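Local coordinates for protein uronate dehydrogenase (Agrobacterium tumefaciens, PDB 3RFX) that probably catalyses the NAD-dependent oxidation of uronic acids such as galacturonate and glucuronate to their aldarolactones, on a Rossmann-type fold, at residues V197-D210 with N216-A230. The protein carries 1 engineered substitution. Numbering follows the deposited sequence.
Sequences VLGCPVVWGASAND and NSHLGFLGWKPKDNA
The carboxamide of Asn216 uses both its ends on the backbone of Trp204. Its OD1 accepts the amide N of Trp204 at 2.9 Å, on a lone pair and in the carbonyl plane, while its ND2 donates to Trp204 O with that oxygen almost in the amide plane, 4° out of it. One side chain thus pairs with both backbone groups of a single residue, much as a neighbouring strand would. A water donates to both Asn216 OD1 and Val202 O, giving OD1 a second grip, and the indole of Trp204 lends its CD1 edge to the same oxygen.

Next to this pair of bonds, Leu219 crosses Val203 at about a right angle; its CD2 lies 3.8 Å from Val203 CG1, and its CD1 reaches Pro201 CB. The Phe221 ring turns its edge to Val197 O. Farther along, Pro226 packs on Ser207 and Ala208, and its CD sits over one face of the Trp224 indole, 3.7 Å above the plane and toward the rim.

Residues 208-210 and 228-230 are joined by polar bonds. Ala208 N donates to Asp228 O at 2.8 Å, and Asn209 OD1 takes Ala230 N from above its carbonyl plane. Asn229 divides its amide: OD1 receives Asp210 N, and ND2 meets Asp210 OD1 at 2.9 Å, 62° out of the carboxylate plane.

Behind this layer, Asp184 OD2 and the backbone N of Ser181 are hydrogen-bonded to Ser207 OG, and Ser187 of helix 182-194 bonds Trp224 NE1. Strand 202-205 is one of the two edge strands of the parallel Rossmann sheet within this chain, paired with strand 158-163; the Asn216 bonds therefore satisfy backbone groups that face away from that neighbour and tie the following loop to the sheet's edge.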
ATOM      1  N   VAL A 197       3.001   1.625 -27.962  1.00 16.08           N
ATOM      2  CA  VAL A 197       3.951   1.897 -26.889  1.00 16.48           C
ATOM      3  C   VAL A 197       3.995   0.714 -25.912  1.00 15.46           C
ATOM      4  O   VAL A 197       2.959   0.236 -25.456  1.00 15.35           O
ATOM      5  CB  VAL A 197       3.575   3.182 -26.120  1.00 18.68           C
ATOM      6  CG1 VAL A 197       4.530   3.416 -24.967  1.00 20.63           C
ATOM      7  CG2 VAL A 197       3.566   4.392 -27.063  1.00 20.13           C
ATOM      8  N   LEU A 198       5.198   0.244 -25.605  1.00 17.58           N
ATOM      9  CA  LEU A 198       5.364  -0.935 -24.744  1.00 17.99           C
ATOM     10  C   LEU A 198       6.034  -0.582 -23.427  1.00 17.10           C
ATOM     11  O   LEU A 198       5.539  -0.935 -22.355  1.00 15.39           O
ATOM     12  CB  LEU A 198       6.189  -2.025 -25.449  1.00 14.22           C
ATOM     13  CG  LEU A 198       6.424  -3.255 -24.558  1.00 17.03           C
ATOM     14  CD1 LEU A 198       5.129  -4.025 -24.455  1.00 16.01           C
ATOM     15  CD2 LEU A 198       7.532  -4.146 -25.105  1.00 16.67           C
ATOM     16  N   GLY A 199       7.167   0.106 -23.513  1.00 15.38           N
ATOM     17  CA  GLY A 199       7.988   0.376 -22.344  1.00 16.63           C
ATOM     18  C   GLY A 199       8.906  -0.801 -22.057  1.00 15.49           C
ATOM     19  O   GLY A 199       9.393  -1.449 -22.989  1.00 15.58           O
ATOM     20  N   CYS A 200       9.144  -1.085 -20.778  1.00 11.45           N
ATOM     21  CA  CYS A 200       9.947  -2.245 -20.387  1.00 13.38           C
ATOM     22  C   CYS A 200       9.229  -3.033 -19.281  1.00 15.02           C
ATOM     23  O   CYS A 200       9.759  -3.191 -18.186  1.00 14.93           O
ATOM     24  CB  CYS A 200      11.326  -1.793 -19.894  1.00 15.09           C
ATOM     25  SG  CYS A 200      12.581  -3.122 -19.710  1.00 16.89           S
ATOM     26  N   PRO A 201       8.016  -3.517 -19.566  1.00 14.38           N
ATOM     27  CA  PRO A 201       7.204  -4.121 -18.503  1.00 14.29           C
ATOM     28  C   PRO A 201       7.617  -5.553 -18.122  1.00 15.41           C
ATOM     29  O   PRO A 201       8.056  -6.315 -18.978  1.00 12.31           O
ATOM     30  CB  PRO A 201       5.815  -4.153 -19.128  1.00 15.48           C
ATOM     31  CG  PRO A 201       6.088  -4.360 -20.590  1.00 16.22           C
ATOM     32  CD  PRO A 201       7.307  -3.496 -20.858  1.00 13.01           C
ATOM     33  N   VAL A 202       7.469  -5.891 -16.843  1.00 14.76           N
ATOM     34  CA  VAL A 202       7.485  -7.278 -16.394  1.00 14.16           C
ATOM     35  C   VAL A 202       6.154  -7.916 -16.765  1.00 12.38           C
ATOM     36  O   VAL A 202       5.088  -7.366 -16.489  1.00 14.60           O
ATOM     37  CB  VAL A 202       7.681  -7.373 -14.862  1.00 16.51           C
ATOM     38  CG1 VAL A 202       7.468  -8.810 -14.375  1.00 17.11           C
ATOM     39  CG2 VAL A 202       9.061  -6.850 -14.458  1.00 18.83           C
ATOM     40  N   VAL A 203       6.216  -9.077 -17.405  1.00 13.00           N
ATOM     41  CA  VAL A 203       5.022  -9.820 -17.784  1.00 12.59           C
ATOM     42  C   VAL A 203       5.116 -11.199 -17.151  1.00 15.14           C
ATOM     43  O   VAL A 203       6.119 -11.888 -17.322  1.00 14.81           O
ATOM     44  CB  VAL A 203       4.951 -10.008 -19.310  1.00 15.49           C
ATOM     45  CG1 VAL A 203       3.701 -10.789 -19.696  1.00 14.36           C
ATOM     46  CG2 VAL A 203       5.014  -8.641 -20.036  1.00 14.66           C
ATOM     47  N   TRP A 204       4.085 -11.605 -16.418  1.00 11.94           N
ATOM     48  CA  TRP A 204       4.089 -12.957 -15.858  1.00 13.53           C
ATOM     49  C   TRP A 204       3.668 -13.921 -16.950  1.00 11.38           C
ATOM     50  O   TRP A 204       2.561 -13.819 -17.479  1.00 13.97           O
ATOM     51  CB  TRP A 204       3.142 -13.048 -14.667  1.00 12.50           C
ATOM     52  CG  TRP A 204       3.582 -12.215 -13.495  1.00 11.18           C
ATOM     53  CD1 TRP A 204       3.034 -11.041 -13.078  1.00 12.18           C
ATOM     54  CD2 TRP A 204       4.662 -12.500 -12.595  1.00 11.16           C
ATOM     55  NE1 TRP A 204       3.703 -10.573 -11.964  1.00 11.78           N
ATOM     56  CE2 TRP A 204       4.701 -11.457 -11.645  1.00 12.59           C
ATOM     57  CE3 TRP A 204       5.590 -13.551 -12.489  1.00 11.54           C
ATOM     58  CZ2 TRP A 204       5.631 -11.423 -10.604  1.00 12.35           C
ATOM     59  CZ3 TRP A 204       6.517 -13.516 -11.460  1.00 10.76           C
ATOM     60  CH2 TRP A 204       6.529 -12.458 -10.526  1.00 12.78           C
ATOM     61  N   GLY A 205       4.548 -14.858 -17.290  1.00 14.02           N
ATOM     62  CA  GLY A 205       4.275 -15.773 -18.379  1.00 13.30           C
ATOM     63  C   GLY A 205       3.508 -17.001 -17.923  1.00 13.58           C
ATOM     64  O   GLY A 205       4.107 -18.038 -17.659  1.00 15.12           O
ATOM     65  N   ALA A 206       2.188 -16.870 -17.829  1.00 14.08           N
ATOM     66  CA  ALA A 206       1.308 -17.976 -17.461  1.00 14.46           C
ATOM     67  C   ALA A 206      -0.029 -17.839 -18.171  1.00 18.01           C
ATOM     68  O   ALA A 206      -0.461 -16.727 -18.476  1.00 14.80           O
ATOM     69  CB  ALA A 206       1.091 -17.992 -15.958  1.00 13.97           C
ATOM     70  N   SER A 207      -0.696 -18.962 -18.419  1.00 13.06           N
ATOM     71  CA  SER A 207      -2.048 -18.919 -18.950  1.00 12.17           C
ATOM     72  C   SER A 207      -3.041 -18.448 -17.873  1.00 13.13           C
ATOM     73  O   SER A 207      -2.626 -18.050 -16.795  1.00 14.84           O
ATOM     74  CB  SER A 207      -2.430 -20.270 -19.551  1.00 15.04           C
ATOM     75  OG  SER A 207      -1.671 -20.497 -20.732  1.00 15.89           O
ATOM     76  N   ALA A 208      -4.337 -18.460 -18.174  1.00 12.34           N
ATOM     77  CA  ALA A 208      -5.340 -17.965 -17.224  1.00 14.96           C
ATOM     78  C   ALA A 208      -5.735 -19.085 -16.264  1.00 14.53           C
ATOM     79  O   ALA A 208      -6.875 -19.554 -16.262  1.00 14.41           O
ATOM     80  CB  ALA A 208      -6.570 -17.433 -17.962  1.00 16.47           C
ATOM     81  N   ASN A 209      -4.774 -19.515 -15.458  1.00 13.71           N
ATOM     82  CA  ASN A 209      -4.971 -20.661 -14.577  1.00 14.72           C
ATOM     83  C   ASN A 209      -5.733 -20.295 -13.306  1.00 13.48           C
ATOM     84  O   ASN A 209      -5.381 -19.327 -12.631  1.00 13.21           O
ATOM     85  CB  ASN A 209      -3.605 -21.258 -14.212  1.00 13.35           C
ATOM     86  CG  ASN A 209      -2.754 -21.557 -15.441  1.00 11.75           C
ATOM     87  OD1 ASN A 209      -3.281 -21.937 -16.490  1.00 12.96           O
ATOM     88  ND2 ASN A 209      -1.445 -21.348 -15.328  1.00 10.98           N
ATOM     89  N   ASP A 210      -6.768 -21.065 -12.974  1.00 13.88           N
ATOM     90  CA  ASP A 210      -7.500 -20.834 -11.726  1.00 15.03           C
ATOM     91  C   ASP A 210      -6.535 -20.762 -10.548  1.00 14.17           C
ATOM     92  O   ASP A 210      -6.734 -19.968  -9.632  1.00 14.74           O
ATOM     93  CB  ASP A 210      -8.528 -21.940 -11.456  1.00 15.30           C
ATOM     94  CG  ASP A 210      -9.751 -21.844 -12.349  1.00 21.30           C
ATOM     95  OD1 ASP A 210      -9.826 -20.916 -13.185  1.00 18.81           O
ATOM     96  OD2 ASP A 210     -10.644 -22.707 -12.201  1.00 18.97           O
ATOM     97  N   ASN A 216      -1.088  -9.950 -13.383  1.00 10.84           N
ATOM     98  CA  ASN A 216      -0.713  -9.175 -14.569  1.00 15.72           C
ATOM     99  C   ASN A 216      -1.624  -7.969 -14.784  1.00 14.71           C
ATOM    100  O   ASN A 216      -1.675  -7.423 -15.885  1.00 14.69           O
ATOM    101  CB  ASN A 216      -0.803 -10.050 -15.824  1.00 14.64           C
ATOM    102  CG  ASN A 216       0.509 -10.732 -16.171  1.00 13.60           C
ATOM    103  OD1 ASN A 216       1.589 -10.185 -15.952  1.00 13.28           O
ATOM    104  ND2 ASN A 216       0.414 -11.928 -16.749  1.00 15.92           N
ATOM    105  N   SER A 217      -2.369  -7.565 -13.763  1.00 12.61           N
ATOM    106  CA  SER A 217      -3.397  -6.537 -13.979  1.00 16.41           C
ATOM    107  C   SER A 217      -2.817  -5.199 -14.457  1.00 16.54           C
ATOM    108  O   SER A 217      -3.487  -4.451 -15.176  1.00 16.19           O
ATOM    109  CB  SER A 217      -4.258  -6.328 -12.730  1.00 18.75           C
ATOM    110  OG  SER A 217      -3.482  -5.817 -11.666  1.00 16.55           O
ATOM    111  N   HIS A 218      -1.583  -4.893 -14.061  1.00 15.03           N
ATOM    112  CA  HIS A 218      -0.983  -3.600 -14.415  1.00 18.51           C
ATOM    113  C   HIS A 218      -0.571  -3.525 -15.889  1.00 17.96           C
ATOM    114  O   HIS A 218      -0.286  -2.443 -16.421  1.00 17.89           O
ATOM    115  CB  HIS A 218       0.185  -3.263 -13.482  1.00 19.78           C
ATOM    116  CG  HIS A 218      -0.251  -2.899 -12.096  1.00 28.55           C
ATOM    117  ND1 HIS A 218      -0.355  -1.594 -11.666  1.00 32.02           N
ATOM    118  CD2 HIS A 218      -0.645  -3.669 -11.055  1.00 32.02           C
ATOM    119  CE1 HIS A 218      -0.776  -1.575 -10.413  1.00 36.46           C
ATOM    120  NE2 HIS A 218      -0.961  -2.823 -10.020  1.00 35.55           N
ATOM    121  N   LEU A 219      -0.578  -4.680 -16.541  1.00 16.01           N
ATOM    122  CA  LEU A 219      -0.278  -4.793 -17.958  1.00 14.10           C
ATOM    123  C   LEU A 219      -1.546  -4.589 -18.791  1.00 16.31           C
ATOM    124  O   LEU A 219      -1.538  -4.785 -20.004  1.00 16.30           O
ATOM    125  CB  LEU A 219       0.306  -6.186 -18.236  1.00 15.89           C
ATOM    126  CG  LEU A 219       1.040  -6.431 -19.548  1.00 19.53           C
ATOM    127  CD1 LEU A 219       2.377  -5.688 -19.535  1.00 19.69           C
ATOM    128  CD2 LEU A 219       1.262  -7.924 -19.745  1.00 20.92           C
ATOM    129  N   GLY A 220      -2.637  -4.196 -18.137  1.00 12.89           N
ATOM    130  CA  GLY A 220      -3.918  -4.062 -18.808  1.00 14.85           C
ATOM    131  C   GLY A 220      -3.853  -3.284 -20.114  1.00 16.57           C
ATOM    132  O   GLY A 220      -4.515  -3.643 -21.089  1.00 14.24           O
ATOM    133  N   PHE A 221      -3.050  -2.226 -20.143  1.00 13.37           N
ATOM    134  CA  PHE A 221      -2.953  -1.379 -21.346  1.00 17.00           C
ATOM    135  C   PHE A 221      -2.622  -2.183 -22.622  1.00 18.25           C
ATOM    136  O   PHE A 221      -2.952  -1.768 -23.735  1.00 14.13           O
ATOM    137  CB  PHE A 221      -1.905  -0.273 -21.138  1.00 15.52           C
ATOM    138  CG  PHE A 221      -0.480  -0.757 -21.257  1.00 14.44           C
ATOM    139  CD1 PHE A 221       0.184  -0.701 -22.473  1.00 17.05           C
ATOM    140  CD2 PHE A 221       0.194  -1.264 -20.156  1.00 15.08           C
ATOM    141  CE1 PHE A 221       1.487  -1.149 -22.595  1.00 16.80           C
ATOM    142  CE2 PHE A 221       1.496  -1.710 -20.266  1.00 16.61           C
ATOM    143  CZ  PHE A 221       2.148  -1.656 -21.492  1.00 17.06           C
ATOM    144  N   LEU A 222      -1.973  -3.334 -22.462  1.00 15.11           N
ATOM    145  CA  LEU A 222      -1.520  -4.117 -23.610  1.00 14.19           C
ATOM    146  C   LEU A 222      -2.669  -4.863 -24.298  1.00 15.29           C
ATOM    147  O   LEU A 222      -2.580  -5.221 -25.477  1.00 19.34           O
ATOM    148  CB  LEU A 222      -0.422  -5.102 -23.176  1.00 16.63           C
ATOM    149  CG  LEU A 222       0.373  -5.802 -24.277  1.00 23.79           C
ATOM    150  CD1 LEU A 222       1.221  -4.778 -25.036  1.00 23.02           C
ATOM    151  CD2 LEU A 222       1.254  -6.920 -23.703  1.00 21.23           C
ATOM    152  N   GLY A 223      -3.743  -5.103 -23.556  1.00 13.53           N
ATOM    153  CA  GLY A 223      -4.929  -5.741 -24.096  1.00 14.04           C
ATOM    154  C   GLY A 223      -4.769  -7.237 -24.328  1.00 20.51           C
ATOM    155  O   GLY A 223      -5.520  -7.828 -25.093  1.00 20.39           O
ATOM    156  N   TRP A 224      -3.790  -7.843 -23.666  1.00 18.37           N
ATOM    157  CA  TRP A 224      -3.570  -9.287 -23.777  1.00 16.79           C
ATOM    158  C   TRP A 224      -4.198 -10.028 -22.610  1.00 18.09           C
ATOM    159  O   TRP A 224      -3.845  -9.791 -21.452  1.00 18.01           O
ATOM    160  CB  TRP A 224      -2.072  -9.614 -23.853  1.00 17.20           C
ATOM    161  CG  TRP A 224      -1.781 -11.095 -23.755  1.00 17.60           C
ATOM    162  CD1 TRP A 224      -2.014 -12.046 -24.711  1.00 18.06           C
ATOM    163  CD2 TRP A 224      -1.219 -11.788 -22.628  1.00 15.05           C
ATOM    164  NE1 TRP A 224      -1.633 -13.289 -24.246  1.00 17.12           N
ATOM    165  CE2 TRP A 224      -1.136 -13.155 -22.976  1.00 17.07           C
ATOM    166  CE3 TRP A 224      -0.781 -11.384 -21.361  1.00 16.20           C
ATOM    167  CZ2 TRP A 224      -0.631 -14.120 -22.102  1.00 16.72           C
ATOM    168  CZ3 TRP A 224      -0.276 -12.347 -20.489  1.00 17.19           C
ATOM    169  CH2 TRP A 224      -0.202 -13.700 -20.871  1.00 16.28           C
ATOM    170  N   LYS A 225      -5.136 -10.913 -22.922  1.00 18.74           N
ATOM    171  CA  LYS A 225      -5.764 -11.796 -21.932  1.00 20.52           C
ATOM    172  C   LYS A 225      -5.558 -13.249 -22.361  1.00 17.98           C
ATOM    173  O   LYS A 225      -6.092 -13.674 -23.384  1.00 17.75           O
ATOM    174  CB  LYS A 225      -7.268 -11.527 -21.843  1.00 22.35           C
ATOM    175  CG  LYS A 225      -7.647 -10.117 -21.397  1.00 26.79           C
ATOM    176  CD  LYS A 225      -7.514  -9.935 -19.888  1.00 30.21           C
ATOM    177  CE  LYS A 225      -7.969  -8.537 -19.481  1.00 35.35           C
ATOM    178  NZ  LYS A 225      -8.252  -8.412 -18.025  1.00 34.09           N
ATOM    179  N   PRO A 226      -4.784 -14.018 -21.588  1.00 16.90           N
ATOM    180  CA  PRO A 226      -4.616 -15.431 -21.964  1.00 16.40           C
ATOM    181  C   PRO A 226      -5.945 -16.183 -21.910  1.00 17.80           C
ATOM    182  O   PRO A 226      -6.832 -15.800 -21.150  1.00 15.79           O
ATOM    183  CB  PRO A 226      -3.633 -15.970 -20.918  1.00 17.51           C
ATOM    184  CG  PRO A 226      -3.669 -14.994 -19.789  1.00 17.71           C
ATOM    185  CD  PRO A 226      -4.046 -13.659 -20.365  1.00 18.13           C
ATOM    186  N   LYS A 227      -6.081 -17.240 -22.709  1.00 18.21           N
ATOM    187  CA  LYS A 227      -7.359 -17.929 -22.856  1.00 18.41           C
ATOM    188  C   LYS A 227      -7.358 -19.361 -22.305  1.00 18.15           C
ATOM    189  O   LYS A 227      -8.414 -19.909 -22.001  1.00 17.43           O
ATOM    190  CB  LYS A 227      -7.783 -17.957 -24.331  1.00 21.99           C
ATOM    191  CG  LYS A 227      -7.931 -16.579 -24.963  1.00 32.02           C
ATOM    192  CD  LYS A 227      -8.949 -15.740 -24.197  1.00 38.27           C
ATOM    193  CE  LYS A 227      -9.006 -14.305 -24.718  1.00 39.81           C
ATOM    194  NZ  LYS A 227     -10.020 -13.511 -23.973  1.00 43.43           N
ATOM    195  N   ASP A 228      -6.187 -19.973 -22.186  1.00 16.11           N
ATOM    196  CA  ASP A 228      -6.138 -21.361 -21.716  1.00 16.15           C
ATOM    197  C   ASP A 228      -6.119 -21.409 -20.189  1.00 17.75           C
ATOM    198  O   ASP A 228      -5.834 -20.405 -19.544  1.00 15.64           O
ATOM    199  CB  ASP A 228      -4.944 -22.083 -22.321  1.00 12.03           C
ATOM    200  CG  ASP A 228      -5.107 -22.301 -23.825  1.00 22.40           C
ATOM    201  OD1 ASP A 228      -6.205 -22.726 -24.246  1.00 28.05           O
ATOM    202  OD2 ASP A 228      -4.150 -22.047 -24.581  1.00 21.30           O
ATOM    203  N   ASN A 229      -6.437 -22.568 -19.615  1.00 15.43           N
ATOM    204  CA  ASN A 229      -6.591 -22.675 -18.164  1.00 13.08           C
ATOM    205  C   ASN A 229      -6.132 -24.061 -17.724  1.00 14.26           C
ATOM    206  O   ASN A 229      -6.752 -25.072 -18.085  1.00 14.34           O
ATOM    207  CB  ASN A 229      -8.059 -22.465 -17.802  1.00 15.76           C
ATOM    208  CG  ASN A 229      -8.302 -22.380 -16.299  1.00 16.51           C
ATOM    209  OD1 ASN A 229      -7.444 -22.725 -15.485  1.00 14.17           O
ATOM    210  ND2 ASN A 229      -9.486 -21.906 -15.931  1.00 17.86           N
ATOM    211  N   ALA A 230      -5.054 -24.105 -16.952  1.00 11.58           N
ATOM    212  CA  ALA A 230      -4.471 -25.372 -16.522  1.00 14.26           C
ATOM    213  C   ALA A 230      -5.427 -26.185 -15.648  1.00 16.16           C
ATOM    214  O   ALA A 230      -5.291 -27.407 -15.529  1.00 15.60           O
ATOM    215  CB  ALA A 230      -3.164 -25.117 -15.782  1.00 12.75           C
TER
HETATM  216  O   HOH W   1       2.646  -7.799 -15.210  1.00 20.08           O
HETATM  217  O   HOH W   2      -1.440 -14.760 -16.674  1.00 21.96           O